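Local coordinates for protein, Family 18 Chitinase (Crocus vernus, PDB 3SIM) that probably hydrolyses chitin, cutting its beta-1,4 glycosidic bonds as a plant family 18 glycosyl hydrolase with a TIM-barrel fold, at residues V54-S59 with Q115-D120; D197-Y202 with K232-A237. All coordinates share one frame; numbering follows the deposited sequence.

Contact 1. Residues V54-S59 with Q115-D120; sequences VFWDSS and QRYNLD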
loop_
_atom_site.group_PDB
_atom_site.type_symbol
_atom_site.label_atom_id
_atom_site.label_comp_id
_atom_site.label_asym_id
_atom_site.label_seq_id
_atom_site.Cartn_x
_atom_site.Cartn_y
_atom_site.Cartn_z
ATOM N N VAL A 54 -12.784 5.330 8.525
ATOM C CA VAL A 54 -11.455 5.885 8.560
ATOM C C VAL A 54 -10.688 5.500 9.853
ATOM O O VAL A 54 -11.102 5.870 10.859
ATOM C CB VAL A 54 -11.509 7.416 8.390
ATOM C CG1 VAL A 54 -10.234 8.077 8.783
ATOM C CG2 VAL A 54 -11.889 7.800 6.999
ATOM N N PHE A 55 -9.612 4.732 9.786
ATOM C CA PHE A 55 -8.889 4.325 10.999
ATOM C C PHE A 55 -7.569 5.025 11.314
ATOM O O PHE A 55 -6.982 4.816 12.315
ATOM C CB PHE A 55 -8.799 2.814 11.110
ATOM C CG PHE A 55 -10.097 2.145 11.441
ATOM C CD1 PHE A 55 -10.966 1.828 10.463
ATOM C CD2 PHE A 55 -10.448 1.837 12.728
ATOM C CE1 PHE A 55 -12.135 1.255 10.743
ATOM C CE2 PHE A 55 -11.621 1.230 13.005
ATOM C CZ PHE A 55 -12.472 0.953 12.019
ATOM N N TRP A 56 -7.115 5.844 10.385
ATOM C CA TRP A 56 -6.069 6.798 10.678
ATOM C C TRP A 56 -6.639 8.010 11.358
ATOM O O TRP A 56 -7.826 8.187 11.386
ATOM C CB TRP A 56 -5.228 7.236 9.465
ATOM C CG TRP A 56 -5.886 8.100 8.487
ATOM C CD1 TRP A 56 -5.837 9.437 8.421
ATOM C CD2 TRP A 56 -6.698 7.686 7.428
ATOM N NE1 TRP A 56 -6.574 9.894 7.399
ATOM C CE2 TRP A 56 -7.113 8.832 6.754
ATOM C CE3 TRP A 56 -7.106 6.445 6.954
ATOM C CZ2 TRP A 56 -7.912 8.776 5.659
ATOM C CZ3 TRP A 56 -7.889 6.399 5.889
ATOM C CH2 TRP A 56 -8.300 7.548 5.248
ATOM N N ASP A 57 -5.749 8.819 11.876
ATOM C CA ASP A 57 -6.105 10.008 12.642
ATOM C C ASP A 57 -6.259 11.273 11.756
ATOM O O ASP A 57 -5.309 11.906 11.393
ATOM C CB ASP A 57 -5.124 10.172 13.830
ATOM C CG ASP A 57 -5.490 11.326 14.790
ATOM O OD1 ASP A 57 -6.296 12.139 14.502
ATOM O OD2 ASP A 57 -4.907 11.391 15.813
ATOM N N SER A 58 -7.505 11.602 11.486
ATOM C CA SER A 58 -7.864 12.728 10.653
ATOM C C SER A 58 -7.435 14.081 11.198
ATOM O O SER A 58 -7.249 14.963 10.487
ATOM C CB SER A 58 -9.328 12.742 10.246
ATOM O OG SER A 58 -10.210 12.991 11.264
ATOM N N SER A 59 -7.249 14.185 12.487
ATOM C CA SER A 59 -6.734 15.398 13.024
ATOM C C SER A 59 -5.257 15.693 12.747
ATOM O O SER A 59 -4.804 16.766 12.885
ATOM C CB SER A 59 -7.094 15.552 14.459
ATOM O OG SER A 59 -6.097 15.047 15.219
ATOM N N GLN A 115 -13.080 11.896 -2.228
ATOM C CA GLN A 115 -13.404 13.301 -2.534
ATOM C C GLN A 115 -13.134 14.229 -1.347
ATOM O O GLN A 115 -12.541 15.211 -1.479
ATOM C CB GLN A 115 -14.844 13.474 -3.071
ATOM C CG GLN A 115 -15.158 12.709 -4.347
ATOM C CD GLN A 115 -16.615 12.803 -4.802
ATOM O OE1 GLN A 115 -17.496 12.972 -4.025
ATOM N NE2 GLN A 115 -16.830 12.688 -6.056
ATOM N N ARG A 116 -13.558 13.825 -0.172
ATOM C CA ARG A 116 -13.355 14.602 1.025
ATOM C C ARG A 116 -11.890 14.845 1.398
ATOM O O ARG A 116 -11.582 15.918 1.754
ATOM C CB ARG A 116 -14.137 14.060 2.229
ATOM C CG ARG A 116 -14.316 15.072 3.338
ATOM C CD ARG A 116 -15.168 14.542 4.486
ATOM N NE ARG A 116 -14.393 13.999 5.579
ATOM C CZ ARG A 116 -13.742 14.734 6.449
ATOM N NH1 ARG A 116 -13.107 14.204 7.413
ATOM N NH2 ARG A 116 -13.777 16.023 6.359
ATOM N N TYR A 117 -11.024 13.847 1.279
ATOM C CA TYR A 117 -9.613 13.989 1.601
ATOM C C TYR A 117 -8.746 14.494 0.403
ATOM O O TYR A 117 -7.552 14.627 0.509
ATOM C CB TYR A 117 -9.026 12.732 2.256
ATOM C CG TYR A 117 -9.478 12.471 3.703
ATOM C CD1 TYR A 117 -10.709 11.947 3.976
ATOM C CD2 TYR A 117 -8.648 12.737 4.759
ATOM C CE1 TYR A 117 -11.113 11.722 5.287
ATOM C CE2 TYR A 117 -9.013 12.492 6.031
ATOM C CZ TYR A 117 -10.248 11.995 6.305
ATOM O OH TYR A 117 -10.602 11.765 7.566
ATOM N N ASN A 118 -9.370 14.782 -0.710
ATOM C CA ASN A 118 -8.630 15.146 -1.910
ATOM C C ASN A 118 -7.635 14.069 -2.455
ATOM O O ASN A 118 -6.590 14.416 -2.794
ATOM C CB ASN A 118 -7.750 16.396 -1.669
ATOM C CG ASN A 118 -8.413 17.491 -0.841
ATOM O OD1 ASN A 118 -7.960 17.831 0.270
ATOM N ND2 ASN A 118 -9.478 18.040 -1.376
ATOM N N LEU A 119 -7.985 12.805 -2.421
ATOM C CA LEU A 119 -7.106 11.676 -2.774
ATOM C C LEU A 119 -7.048 11.361 -4.266
ATOM O O LEU A 119 -7.966 11.631 -4.980
ATOM C CB LEU A 119 -7.484 10.437 -1.966
ATOM C CG LEU A 119 -7.520 10.510 -0.428
ATOM C CD1 LEU A 119 -7.855 9.167 0.233
ATOM C CD2 LEU A 119 -6.301 11.163 0.156
ATOM N N ASP A 120 -5.962 10.741 -4.681
ATOM C CA ASP A 120 -5.653 10.415 -6.055
ATOM C C ASP A 120 -5.701 8.930 -6.460
ATOM O O ASP A 120 -5.704 8.585 -7.621
ATOM C CB ASP A 120 -4.276 10.970 -6.350
ATOM C CG ASP A 120 -4.142 12.420 -5.964
ATOM O OD1 ASP A 120 -4.702 13.234 -6.693
ATOM O OD2 ASP A 120 -3.520 12.679 -4.909
#
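Tyr117, at the turn where helix 99-116 of the TIM barrel closes in a Schellman motif at Asn118, meets Trp56 in the loop after strand 53-54. The pair is T-shaped: the indole turns its edge to one face of the phenol, with the planes at 68° and the centroid of the Trp56 six-membered ring 5.3 Å from that of Tyr117. Trp56 CZ2 lies toward the rim of that face, 3.9 Å from Tyr117 CE2, and Trp56 NE1 approaches the same carbon to 3.8 Å. A chi1 of 71° swings the indole toward the helix end, where this edge reaches Tyr117, and the bond from NE1 to Leu61 O probably restrains it. Ser58 CB comes in near the phenol plane, 3.1 Å from Tyr117 OH. Val54 covers a face of Trp56 with CG1, which is also 3.9 Å from Tyr117 OH. Pro63 and Ile66 of helix 63-72 pack on Tyr117 too. An alanine in place of Tyr117 would probably leave the Trp56 edge without its aromatic face, and Ser58 CB and Val54 without the phenol they pack on. Dispersion and ring electrostatics thus join loop to helix end, the one indole N-H being satisfied within its own loop.

Contact 2. Residues D197-Y202 with K232-A237; sequences DKFLGY and KGFFDA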
loop_
_atom_site.group_PDB
_atom_site.type_symbol
_atom_site.label_atom_id
_atom_site.label_comp_id
_atom_site.label_asym_id
_atom_site.label_seq_id
_atom_site.Cartn_x
_atom_site.Cartn_y
_atom_site.Cartn_z
ATOM N N ASP A 197 21.369 -12.709 -2.843
ATOM C CA ASP A 197 21.012 -13.593 -3.936
ATOM C C ASP A 197 19.593 -14.139 -3.861
ATOM O O ASP A 197 18.965 -14.230 -4.834
ATOM C CB ASP A 197 22.008 -14.740 -4.200
ATOM C CG ASP A 197 21.742 -15.462 -5.583
ATOM O OD1 ASP A 197 21.889 -14.845 -6.624
ATOM O OD2 ASP A 197 21.362 -16.637 -5.631
ATOM N N LYS A 198 19.162 -14.534 -2.686
ATOM C CA LYS A 198 17.828 -14.999 -2.457
ATOM C C LYS A 198 16.758 -13.909 -2.680
ATOM O O LYS A 198 15.777 -14.167 -3.274
ATOM C CB LYS A 198 17.708 -15.632 -1.095
ATOM C CG LYS A 198 18.255 -17.026 -1.009
ATOM C CD LYS A 198 18.202 -17.561 0.336
ATOM C CE LYS A 198 19.067 -18.832 0.446
ATOM N NZ LYS A 198 18.909 -19.448 1.672
ATOM N N PHE A 199 17.039 -12.688 -2.248
ATOM C CA PHE A 199 16.138 -11.600 -2.476
ATOM C C PHE A 199 15.923 -11.415 -3.965
ATOM O O PHE A 199 14.835 -11.356 -4.374
ATOM C CB PHE A 199 16.641 -10.317 -1.843
ATOM C CG PHE A 199 15.764 -9.112 -2.058
ATOM C CD1 PHE A 199 14.958 -8.657 -1.050
ATOM C CD2 PHE A 199 15.805 -8.378 -3.206
ATOM C CE1 PHE A 199 14.170 -7.537 -1.221
ATOM C CE2 PHE A 199 15.077 -7.270 -3.355
ATOM C CZ PHE A 199 14.254 -6.854 -2.377
ATOM N N LEU A 200 16.995 -11.418 -4.731
ATOM C CA LEU A 200 16.902 -11.295 -6.162
ATOM C C LEU A 200 16.090 -12.465 -6.772
ATOM O O LEU A 200 15.339 -12.253 -7.654
ATOM C CB LEU A 200 18.275 -11.095 -6.819
ATOM C CG LEU A 200 19.046 -9.794 -6.530
ATOM C CD1 LEU A 200 20.507 -9.867 -6.850
ATOM C CD2 LEU A 200 18.439 -8.615 -7.170
ATOM N N GLY A 201 16.272 -13.673 -6.262
ATOM C CA GLY A 201 15.441 -14.799 -6.642
ATOM C C GLY A 201 13.953 -14.588 -6.316
ATOM O O GLY A 201 13.100 -14.885 -7.099
ATOM N N TYR A 202 13.692 -14.018 -5.164
ATOM C CA TYR A 202 12.316 -13.682 -4.781
ATOM C C TYR A 202 11.703 -12.623 -5.707
ATOM O O TYR A 202 10.600 -12.751 -6.082
ATOM C CB TYR A 202 12.150 -13.311 -3.298
ATOM C CG TYR A 202 12.481 -14.402 -2.289
ATOM C CD1 TYR A 202 12.243 -15.744 -2.554
ATOM C CD2 TYR A 202 13.066 -14.087 -1.096
ATOM C CE1 TYR A 202 12.573 -16.714 -1.656
ATOM C CE2 TYR A 202 13.397 -15.044 -0.206
ATOM C CZ TYR A 202 13.144 -16.350 -0.481
ATOM O OH TYR A 202 13.468 -17.259 0.435
ATOM N N LYS A 232 21.476 -3.820 5.344
ATOM C CA LYS A 232 22.263 -5.039 5.303
ATOM C C LYS A 232 22.284 -5.796 3.942
ATOM O O LYS A 232 22.389 -6.962 3.859
ATOM C CB LYS A 232 22.043 -5.883 6.528
ATOM C CG LYS A 232 22.599 -5.190 7.780
ATOM C CD LYS A 232 22.355 -5.937 9.061
ATOM C CE LYS A 232 23.289 -5.516 10.173
ATOM N NZ LYS A 232 22.713 -4.526 11.017
ATOM N N GLY A 233 22.248 -5.018 2.898
ATOM C CA GLY A 233 22.371 -5.483 1.558
ATOM C C GLY A 233 21.186 -5.191 0.654
ATOM O O GLY A 233 21.274 -5.416 -0.495
ATOM N N PHE A 234 20.134 -4.575 1.181
ATOM C CA PHE A 234 19.002 -4.220 0.352
ATOM C C PHE A 234 19.455 -3.331 -0.831
ATOM O O PHE A 234 19.108 -3.590 -1.916
ATOM C CB PHE A 234 17.913 -3.487 1.149
ATOM C CG PHE A 234 16.790 -2.893 0.303
ATOM C CD1 PHE A 234 16.846 -1.595 -0.119
ATOM C CD2 PHE A 234 15.646 -3.586 0.031
ATOM C CE1 PHE A 234 15.843 -1.048 -0.810
ATOM C CE2 PHE A 234 14.652 -3.002 -0.711
ATOM C CZ PHE A 234 14.793 -1.754 -1.142
ATOM N N PHE A 235 20.287 -2.355 -0.572
ATOM C CA PHE A 235 20.825 -1.492 -1.614
ATOM C C PHE A 235 21.709 -2.172 -2.678
ATOM O O PHE A 235 21.739 -1.737 -3.757
ATOM C CB PHE A 235 21.345 -0.136 -1.102
ATOM C CG PHE A 235 20.269 0.772 -0.604
ATOM C CD1 PHE A 235 19.353 1.295 -1.477
ATOM C CD2 PHE A 235 20.130 1.064 0.731
ATOM C CE1 PHE A 235 18.384 2.078 -1.065
ATOM C CE2 PHE A 235 19.139 1.877 1.158
ATOM C CZ PHE A 235 18.251 2.374 0.247
ATOM N N ASP A 236 22.400 -3.248 -2.327
ATOM C CA ASP A 236 23.113 -4.063 -3.295
ATOM C C ASP A 236 22.195 -4.785 -4.288
ATOM O O ASP A 236 22.435 -4.786 -5.430
ATOM C CB ASP A 236 24.038 -5.054 -2.610
ATOM C CG ASP A 236 25.102 -4.366 -1.801
ATOM O OD1 ASP A 236 25.512 -3.292 -2.176
ATOM O OD2 ASP A 236 25.481 -4.853 -0.769
ATOM N N ALA A 237 21.150 -5.385 -3.771
ATOM C CA ALA A 237 20.106 -5.976 -4.566
ATOM C C ALA A 237 19.399 -4.903 -5.425
ATOM O O ALA A 237 19.173 -5.096 -6.559
ATOM C CB ALA A 237 19.154 -6.677 -3.688
#
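The rings of Phe199 and Phe234 come together obliquely, neither stacked nor edge-to-face, with planes at 80° and centroids 6.0 Å apart. Their nearest atoms are Phe199 CZ and Phe234 CE2, 4.2 Å from each other, so CZ, the far end of the Phe199 ring, comes beside CE2 of Phe234. Other aromatics complete the surroundings: Phe187 meets Phe199 at a shallower angle, and Phe219 forms an edge-to-face pair with Phe234. Ile217 of strand 215-220 touches both rings, which places them between the helices and the barrel wall.

Ala237 stands at the closest approach of the two backbones, its CA 6.4 Å from Leu200 CA. Its methyl points at the neighbouring helix and comes obliquely to the Phe199 ring, with CB 3.8 Å from Phe199 CD2. Because Phe199 CG lies anti to the backbone N (chi1 179°), the ring is carried out across the gap to reach both Ala237 and Phe234. The same methyl also meets Leu200 CD2 at 4.0 Å. That leucine methyl lies 3.6 Å from Ala237 O as well, a van der Waals contact of a methyl with a backbone carbonyl oxygen, and Leu200 continues onto Leu241 further along helix 230-243.

The axes of the two short segments pass 9.8 Å apart and cross at -55°. In the TIM barrel these are successive outer helices, with strand 215-220 between them in the chain. Phenyl rings and leucine and alanine methyls make up the side-chain contact. With no polar bond between the segments, it probably rests on van der Waals packing and the burial of apolar surface, and Phe199 and Phe234 extend that apolar layer inward to Ile217.

Contacts 1 and 2 lie on opposite sides of the chain's centre, about 35 Å apart between their centres and about 24 Å between nearest atoms, so neither touches the other. The centre of contact 1 is about 15 Å from the centre of the chain, that of contact 2 about 21 Å. Contact 1 joins a loop to a helix end, contact 2 two outer helices, of the same TIM barrel. Asp120, at the end of segment 115-120, opens a sequence matching the DxxDxDxE signature of family 18, in which the last acidic residue is the usual catalytic acid; contact 1 therefore sits beside the entry to that strand. Contact 2 lies far round the barrel.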